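Local coordinates for putative Lipoprotein (Shewanella oneidensis, PDB 3U24) that is of unknown function but binds zinc and calcium ions and probably belongs with the zinc-dependent peptidases, at residues 26-29 and 30-34; 206-209 and 210-214; 227-230 and 231-235; 441-444 and 445-448. All blocks are in the same frame, centred on the assembly; numbering follows the deposited sequence.

Contact 1 of 4, residues 26-29 and 30-34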
# COMPACT_ATOMS: atom_id res chain seq x y z
N ALA A 26 25.88 -11.69 4.97
CA ALA A 26 25.31 -10.88 6.05
C ALA A 26 26.05 -9.55 6.14
O ALA A 26 25.41 -8.51 6.29
CB ALA A 26 25.34 -11.62 7.39
N GLN A 27 27.38 -9.57 6.02
CA GLN A 27 28.13 -8.34 6.08
C GLN A 27 27.78 -7.47 4.89
O GLN A 27 27.65 -6.28 5.03
CB GLN A 27 29.62 -8.60 6.12
CG GLN A 27 30.08 -9.15 7.46
CD GLN A 27 31.50 -9.65 7.45
OE1 GLN A 27 31.91 -10.45 6.60
NE2 GLN A 27 32.28 -9.19 8.43
N PHE A 28 27.59 -8.07 3.73
CA PHE A 28 27.27 -7.32 2.56
C PHE A 28 25.93 -6.63 2.67
O PHE A 28 25.86 -5.47 2.36
CB PHE A 28 27.27 -8.18 1.34
CG PHE A 28 26.56 -7.56 0.21
CD1 PHE A 28 27.14 -6.51 -0.50
CD2 PHE A 28 25.30 -7.97 -0.12
CE1 PHE A 28 26.47 -5.93 -1.54
CE2 PHE A 28 24.62 -7.37 -1.16
CZ PHE A 28 25.22 -6.35 -1.86
N SER A 29 24.89 -7.37 3.07
CA SER A 29 23.55 -6.81 3.34
C SER A 29 23.58 -5.57 4.21
O SER A 29 22.96 -4.58 3.87
CB SER A 29 22.67 -7.79 4.11
OG SER A 29 22.43 -8.95 3.39
N ASN A 30 24.26 -5.64 5.34
CA ASN A 30 24.37 -4.47 6.21
C ASN A 30 25.16 -3.29 5.53
O ASN A 30 24.74 -2.13 5.65
CB ASN A 30 24.88 -4.83 7.62
CG ASN A 30 23.78 -5.49 8.48
OD1 ASN A 30 22.59 -5.09 8.44
ND2 ASN A 30 24.15 -6.53 9.23
N ALA A 31 26.23 -3.61 4.79
CA ALA A 31 26.96 -2.56 4.07
C ALA A 31 26.11 -1.97 2.95
O ALA A 31 26.21 -0.80 2.65
CB ALA A 31 28.27 -3.10 3.51
N PHE A 32 25.28 -2.78 2.33
CA PHE A 32 24.42 -2.29 1.28
C PHE A 32 23.44 -1.22 1.82
O PHE A 32 23.26 -0.17 1.24
CB PHE A 32 23.63 -3.44 0.65
CG PHE A 32 22.56 -2.97 -0.27
CD1 PHE A 32 22.88 -2.56 -1.52
CD2 PHE A 32 21.26 -2.89 0.14
CE1 PHE A 32 21.92 -2.10 -2.39
CE2 PHE A 32 20.28 -2.43 -0.70
CZ PHE A 32 20.62 -2.02 -1.97
N ILE A 33 22.76 -1.55 2.90
CA ILE A 33 21.84 -0.61 3.54
C ILE A 33 22.61 0.64 3.98
O ILE A 33 22.17 1.76 3.71
CB ILE A 33 21.10 -1.28 4.73
CG1 ILE A 33 20.15 -2.39 4.21
CG2 ILE A 33 20.35 -0.25 5.59
CD1 ILE A 33 19.26 -1.92 3.09
N ASP A 34 23.77 0.48 4.60
CA ASP A 34 24.57 1.65 4.89
C ASP A 34 24.86 2.53 3.66
O ASP A 34 24.72 3.75 3.74
CB ASP A 34 25.84 1.28 5.59
CG ASP A 34 25.60 0.83 7.03
OD1 ASP A 34 24.49 1.10 7.57
OD2 ASP A 34 26.53 0.21 7.61

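Contact 2 of 4, residues 206-209 and 210-214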
# COMPACT_ATOMS: atom_id res chain seq x y z
N PHE A 206 17.49 31.14 10.91
CA PHE A 206 16.30 30.36 10.61
C PHE A 206 15.31 31.24 9.87
O PHE A 206 14.72 30.83 8.88
CB PHE A 206 15.68 29.79 11.89
CG PHE A 206 14.68 28.69 11.63
CD1 PHE A 206 13.44 28.98 11.10
CD2 PHE A 206 15.00 27.38 11.89
CE1 PHE A 206 12.53 27.97 10.82
CE2 PHE A 206 14.09 26.36 11.59
CZ PHE A 206 12.84 26.67 11.08
N LYS A 207 15.12 32.46 10.36
CA LYS A 207 14.14 33.36 9.77
C LYS A 207 14.55 33.75 8.32
O LYS A 207 13.74 33.69 7.38
CB LYS A 207 13.96 34.61 10.64
CG LYS A 207 12.87 35.57 10.19
CD LYS A 207 11.49 34.89 9.94
CE LYS A 207 10.37 35.87 9.51
NZ LYS A 207 9.21 35.17 8.83
N THR A 208 15.81 34.12 8.17
CA THR A 208 16.37 34.42 6.86
C THR A 208 16.12 33.21 5.93
O THR A 208 15.55 33.36 4.86
CB THR A 208 17.88 34.75 6.99
OG1 THR A 208 18.06 35.90 7.86
CG2 THR A 208 18.54 35.00 5.59
N ARG A 209 16.51 32.01 6.34
CA ARG A 209 16.32 30.87 5.44
C ARG A 209 14.86 30.56 5.18
O ARG A 209 14.53 30.13 4.08
CB ARG A 209 17.01 29.63 5.97
CG ARG A 209 18.49 29.68 5.77
CD ARG A 209 19.13 28.32 6.00
NE ARG A 209 20.55 28.50 5.88
CZ ARG A 209 21.47 27.79 6.52
NH1 ARG A 209 21.13 26.78 7.34
NH2 ARG A 209 22.75 28.09 6.33
N PHE A 210 14.00 30.82 6.15
CA PHE A 210 12.56 30.49 6.04
C PHE A 210 11.89 31.42 5.03
O PHE A 210 10.99 31.02 4.29
CB PHE A 210 11.92 30.59 7.39
CG PHE A 210 10.43 30.35 7.42
CD1 PHE A 210 9.55 31.35 7.11
CD2 PHE A 210 9.91 29.15 7.89
CE1 PHE A 210 8.17 31.13 7.18
CE2 PHE A 210 8.54 28.94 7.98
CZ PHE A 210 7.67 29.94 7.61
N ASP A 211 12.31 32.68 5.03
CA ASP A 211 11.76 33.64 4.09
C ASP A 211 12.27 33.27 2.69
O ASP A 211 11.51 33.26 1.73
CB ASP A 211 12.22 35.05 4.42
CG ASP A 211 11.64 35.60 5.72
OD1 ASP A 211 10.61 35.10 6.24
OD2 ASP A 211 12.27 36.57 6.22
N ILE A 212 13.55 32.98 2.57
CA ILE A 212 14.04 32.52 1.25
C ILE A 212 13.26 31.25 0.80
O ILE A 212 12.87 31.15 -0.36
CB ILE A 212 15.54 32.28 1.25
CG1 ILE A 212 16.29 33.61 1.37
CG2 ILE A 212 16.00 31.55 -0.00
CD1 ILE A 212 17.76 33.41 1.74
N ALA A 213 13.02 30.32 1.72
CA ALA A 213 12.34 29.07 1.36
C ALA A 213 10.91 29.30 0.91
O ALA A 213 10.51 28.74 -0.10
CB ALA A 213 12.37 28.04 2.50
N SER A 214 10.16 30.08 1.70
CA SER A 214 8.78 30.45 1.41
C SER A 214 8.62 31.12 0.05
O SER A 214 7.71 30.83 -0.69
CB SER A 214 8.25 31.41 2.47
OG SER A 214 8.28 30.74 3.72

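Contact 3 of 4, residues 227-230 and 231-235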
# COMPACT_ATOMS: atom_id res chain seq x y z
N GLN A 227 2.13 26.17 -15.71
CA GLN A 227 2.18 24.91 -16.48
C GLN A 227 0.78 24.27 -16.68
O GLN A 227 0.44 23.87 -17.77
CB GLN A 227 3.16 23.90 -15.88
CG GLN A 227 4.60 24.39 -15.87
CD GLN A 227 5.22 24.35 -17.25
OE1 GLN A 227 5.24 23.28 -17.91
NE2 GLN A 227 5.71 25.45 -17.70
N VAL A 228 0.00 24.15 -15.62
CA VAL A 228 -1.34 23.57 -15.69
C VAL A 228 -2.15 24.35 -16.77
O VAL A 228 -2.80 23.76 -17.64
CB VAL A 228 -2.10 23.72 -14.33
CG1 VAL A 228 -3.60 23.42 -14.46
CG2 VAL A 228 -1.43 22.87 -13.25
N SER A 229 -2.06 25.67 -16.71
CA SER A 229 -2.79 26.49 -17.64
C SER A 229 -2.37 26.20 -19.11
O SER A 229 -3.24 26.00 -19.95
CB SER A 229 -2.61 27.97 -17.29
OG SER A 229 -3.12 28.74 -18.33
N GLN A 230 -1.07 26.13 -19.38
CA GLN A 230 -0.53 25.79 -20.69
C GLN A 230 -0.96 24.36 -21.11
O GLN A 230 -1.32 24.14 -22.27
CB GLN A 230 1.01 25.93 -20.63
CG GLN A 230 1.84 25.73 -21.91
CD GLN A 230 3.40 25.77 -21.68
OE1 GLN A 230 3.88 26.15 -20.60
NE2 GLN A 230 4.18 25.37 -22.70
N LEU A 231 -0.91 23.40 -20.18
CA LEU A 231 -1.28 22.01 -20.48
C LEU A 231 -2.78 21.90 -20.84
O LEU A 231 -3.15 21.17 -21.75
CB LEU A 231 -0.96 21.07 -19.32
CG LEU A 231 0.55 20.87 -18.99
CD1 LEU A 231 0.76 20.24 -17.62
CD2 LEU A 231 1.28 20.10 -20.11
N LYS A 232 -3.62 22.67 -20.16
CA LYS A 232 -5.04 22.69 -20.49
C LYS A 232 -5.29 23.21 -21.92
O LYS A 232 -6.09 22.62 -22.64
CB LYS A 232 -5.84 23.44 -19.44
CG LYS A 232 -5.87 22.69 -18.10
CD LYS A 232 -6.56 23.54 -17.06
CE LYS A 232 -6.71 22.88 -15.70
NZ LYS A 232 -6.92 23.97 -14.68
N LYS A 233 -4.58 24.27 -22.33
CA LYS A 233 -4.72 24.82 -23.69
C LYS A 233 -4.11 23.94 -24.80
O LYS A 233 -4.73 23.74 -25.82
CB LYS A 233 -4.07 26.22 -23.81
CG LYS A 233 -4.70 27.33 -22.97
CD LYS A 233 -4.08 28.71 -23.28
CE LYS A 233 -4.68 29.81 -22.39
NZ LYS A 233 -3.89 31.09 -22.41
N GLU A 234 -2.89 23.45 -24.59
CA GLU A 234 -2.05 22.89 -25.66
C GLU A 234 -2.10 21.36 -25.73
O GLU A 234 -1.63 20.76 -26.68
CB GLU A 234 -0.57 23.32 -25.47
CG GLU A 234 -0.32 24.83 -25.59
CD GLU A 234 1.16 25.28 -25.46
OE1 GLU A 234 2.07 24.52 -24.97
OE2 GLU A 234 1.40 26.46 -25.86
N GLY A 235 -2.64 20.71 -24.70
CA GLY A 235 -2.60 19.27 -24.59
C GLY A 235 -1.43 18.84 -23.73
O GLY A 235 -0.55 19.64 -23.39

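Contact 4 of 4, residues 441-444 and 445-448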
# COMPACT_ATOMS: atom_id res chain seq x y z
N TRP A 441 -2.08 -12.48 1.11
CA TRP A 441 -2.34 -13.30 2.27
C TRP A 441 -3.63 -12.89 2.96
O TRP A 441 -4.47 -13.75 3.28
CB TRP A 441 -1.17 -13.28 3.26
CG TRP A 441 -1.54 -13.93 4.54
CD1 TRP A 441 -1.97 -13.33 5.71
CD2 TRP A 441 -1.65 -15.38 4.79
NE1 TRP A 441 -2.29 -14.28 6.65
CE2 TRP A 441 -2.13 -15.52 6.16
CE3 TRP A 441 -1.39 -16.52 4.05
CZ2 TRP A 441 -2.33 -16.76 6.74
CZ3 TRP A 441 -1.64 -17.76 4.63
CH2 TRP A 441 -2.08 -17.87 5.95
N ALA A 442 -3.80 -11.59 3.22
CA ALA A 442 -4.97 -11.14 3.94
C ALA A 442 -6.23 -11.46 3.15
O ALA A 442 -7.18 -11.94 3.74
CB ALA A 442 -4.90 -9.66 4.27
N VAL A 443 -6.23 -11.23 1.84
CA VAL A 443 -7.39 -11.58 0.96
C VAL A 443 -7.66 -13.09 0.92
O VAL A 443 -8.80 -13.55 1.04
CB VAL A 443 -7.19 -11.01 -0.46
CG1 VAL A 443 -8.36 -11.34 -1.42
CG2 VAL A 443 -6.96 -9.49 -0.36
N TYR A 444 -6.59 -13.86 0.82
CA TYR A 444 -6.67 -15.34 0.86
C TYR A 444 -7.35 -15.79 2.14
O TYR A 444 -8.26 -16.65 2.11
CB TYR A 444 -5.29 -15.96 0.70
CG TYR A 444 -5.23 -17.39 1.15
CD1 TYR A 444 -5.68 -18.41 0.33
CD2 TYR A 444 -4.79 -17.72 2.42
CE1 TYR A 444 -5.64 -19.73 0.77
CE2 TYR A 444 -4.77 -19.01 2.85
CZ TYR A 444 -5.20 -20.02 2.03
OH TYR A 444 -5.17 -21.32 2.49
N THR A 445 -7.02 -15.17 3.27
CA THR A 445 -7.62 -15.67 4.52
C THR A 445 -9.14 -15.54 4.59
O THR A 445 -9.82 -16.37 5.20
CB THR A 445 -6.99 -15.09 5.80
OG1 THR A 445 -7.22 -13.68 5.84
CG2 THR A 445 -5.52 -15.43 5.88
N GLU A 446 -9.68 -14.52 3.94
CA GLU A 446 -11.11 -14.35 3.89
C GLU A 446 -11.77 -15.59 3.22
O GLU A 446 -12.71 -16.19 3.76
CB GLU A 446 -11.47 -13.07 3.12
CG GLU A 446 -10.70 -11.83 3.55
CD GLU A 446 -10.76 -10.69 2.53
OE1 GLU A 446 -11.40 -10.87 1.47
OE2 GLU A 446 -10.18 -9.62 2.79
N ARG A 447 -11.24 -15.99 2.09
CA ARG A 447 -11.79 -17.10 1.36
C ARG A 447 -11.60 -18.41 2.13
O ARG A 447 -12.54 -19.19 2.32
CB ARG A 447 -11.16 -17.12 -0.04
CG ARG A 447 -11.31 -18.40 -0.84
CD ARG A 447 -12.68 -18.64 -1.38
NE ARG A 447 -13.01 -17.62 -2.38
CZ ARG A 447 -13.93 -17.75 -3.35
NH1 ARG A 447 -14.65 -18.88 -3.48
NH2 ARG A 447 -14.10 -16.72 -4.19
N MSE A 448 -10.37 -18.64 2.58
CA MSE A 448 -10.02 -19.85 3.33
C MSE A 448 -10.91 -19.98 4.57
O MSE A 448 -11.44 -21.04 4.81
CB MSE A 448 -8.54 -19.81 3.71
CG MSE A 448 -8.03 -21.02 4.45
SE MSE A 448 -8.30 -20.75 6.37
CE MSE A 448 -6.97 -19.31 6.67

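Contact 1 of 4, residues 26-29 and 30-34
F28 O accepts the backbone N of F32 at 2.8 Å, the shortest of four bonds that join each residue of 26-29 to the one four places on in 30-34. The N-H...O angle of this bond is 149°. The other three are longer and straighter: N30 N reaches A26 O at 3.2 Å, A31 N reaches Q27 O at 3.0 Å, and I33 N reaches S29 O at 3.2 Å. One step further, N30 O takes D34 N, so every carbonyl from A26 to N30 has an amide donor. Q27 and S29 both reach back toward the start of the helix. S29 OG stands beside its own backbone N (chi1 -63°), from where it bonds to F25 O, one turn earlier; Q27 OE1 holds the backbone N of S24, just ahead of the helix. On the apolar side F28 and F32 run alongside each other in one direction. F32 CB sits over one face of the F28 ring, near its rim, 4.2 Å from F28 CZ, while S29 O lies at the edge of the F32 ring. Both rings meet helix 61-79, and F32 also touches I97 and L101 of helix 88-111. A bound zinc ion lies about 5 Å from the side chain of A31. The whole is a regular amphipathic alpha-helix close to the chain's N-terminus, its phenylalanines packed on neighbouring helices and Q27, N30 and D34 on the exposed side.

Contact 2 of 4, residues 206-209 and 210-214
K207 and D211, one turn apart on helix 200-234, close a salt bridge along the outer side of the helix. The lysine can be followed outward. Its CB leads away from 210-214, and CG, anti to the backbone N (chi1 -175°), comes within 4.1 Å of D211 OD2. A bend at chi2 (52°) then swings the chain toward the aspartate: CD is 3.8 Å from D211 OD1, CE is 3.4 Å from the same oxygen, and NZ arrives at 2.9 Å from D211 OD1. The ammonium meets that oxygen on its syn lone pair, the side facing OD2. NZ also approaches F210 CD1 obliquely at 4.2 Å, and D211 OD1 lies in plane at the edge of the F210 ring, so lysine, carboxylate and phenylalanine form one cluster. F210 also meets F206 at an angle, F206 CE1 being 4.1 Å from F210 CD2. F210 O is gripped twice, from opposite faces of its plane, by S214 N and, at 2.8 Å, by S214 OG. The two phenylalanines point into the protein: F206 rests on L189 and V193 of helix 187-195 and on V145 and L146 of helix 138-148, and F210 rests on L190. R209 NH1 bonds L146 O at the end of helix 138-148, while I212 and A213 lean on P153 and I152 of helix 152-162.

Contact 3 of 4, residues 227-230 and 231-235
Q230 and E234 pair through their side chains on the last turn of helix 200-234. Q230 CG is anti to the backbone N (chi1 -176°) and the chain runs on extended, bringing NE2 to 3.2 Å from E234 OE1. The oxygen lies in the plane of the glutamine amide, but the donor comes from above the carboxylate plane, and the two flat groups stand 89° apart. Q230 CG also passes 3.3 Å from E234 OE1, so the glutamine lies across the acid rather than meeting it with the amide alone. V228 and K232 make the second pair, the lysine following the valine in the same direction. K232, extended beyond CG, runs its methylenes along V228, and the approach of K232 CE to V228 CG1, 3.4 Å, is tight. L231 folds beside its own backbone N (chi1 -67°) and sets CG 3.2 Å from Q227 O. An alanine here would remove the branched end and is likely to leave a gap against P166 and T171, on which the leucine rests. G235 ends the helix with positive phi, where a side chain would jam against the preceding carbonyl O; its N still reaches L231 O at 3.0 Å. V228 and L231 face helix 168-179, where V228 touches T171 and V175 and K232 touches E172; Q230, K233 and E234 are on the exposed side.

Contact 4 of 4, residues 441-444 and 445-448
T445 and W441 meet in a CH-pi contact: T445 CG2 sits over one face of the indole, 3.7 Å from the centroid of the five-membered ring, offset toward the rim. A second CH-pi contact follows a turn on, where M448 CB (selenomethionine) lies over one face of the Y444 ring, 4.1 Å from its centroid. M448 CG reaches beyond the ring to lie 3.5 Å from Y444 OH. Hydrogen bonding is shared between backbone and side chain. T445 N goes to W441 O at 2.9 Å, and M448 N goes to Y444 O at 2.9 Å in an almost straight bond of 179°. T445 OG1, between its backbone N and carbonyl carbon (chi1 64°), donates to A442 O at 2.7 Å; the same rotation sends CG2 to the indole. T445 N to A442 O and E446 N to V443 O are weak. The buried polar ends are satisfied by neighbouring parts of the fold: W441 NE1 bonds P412 O, R447 NE bonds Y465 OH, and Y444 OH bonds both H552 and R535. A phenylalanine in place of Y444 would keep the ring under M448 but would probably leave H552 NE2 and R535 NH1 without the hydroxyl they share. E446 OE2 bonds ND1 of H408, a ligand of the zinc ion held with H414 and E439, and so acts as a second-shell residue. This part of helix 435-451 is buried among helix 401-409 on the zinc side, helix 459-485 about E446 and R447, and helix 523-542 beside V443, R447 and M448.

All four contacts are local, each within one helix, contact 3 running over its C-terminal end. Contact 4 is wholly buried, its centre about 17 Å from that of the chain, and adjoins the H408/H414/E439 zinc site; contacts 1 and 2 are partly buried, apolar on the inner side and polar on the outer, contact 1 near another zinc ion; contact 3 is at the surface. Contacts 2 and 3 share helix 200-234, their centres about 31 Å apart, and both lie across the chain's centre from contact 4. Chemistry follows place: CH-pi contacts and a threonine-carbonyl bond in contact 4, phenylalanine pairs in contacts 1 and 2, a salt bridge in contact 2, and an amide-carboxylate bond in contact 3.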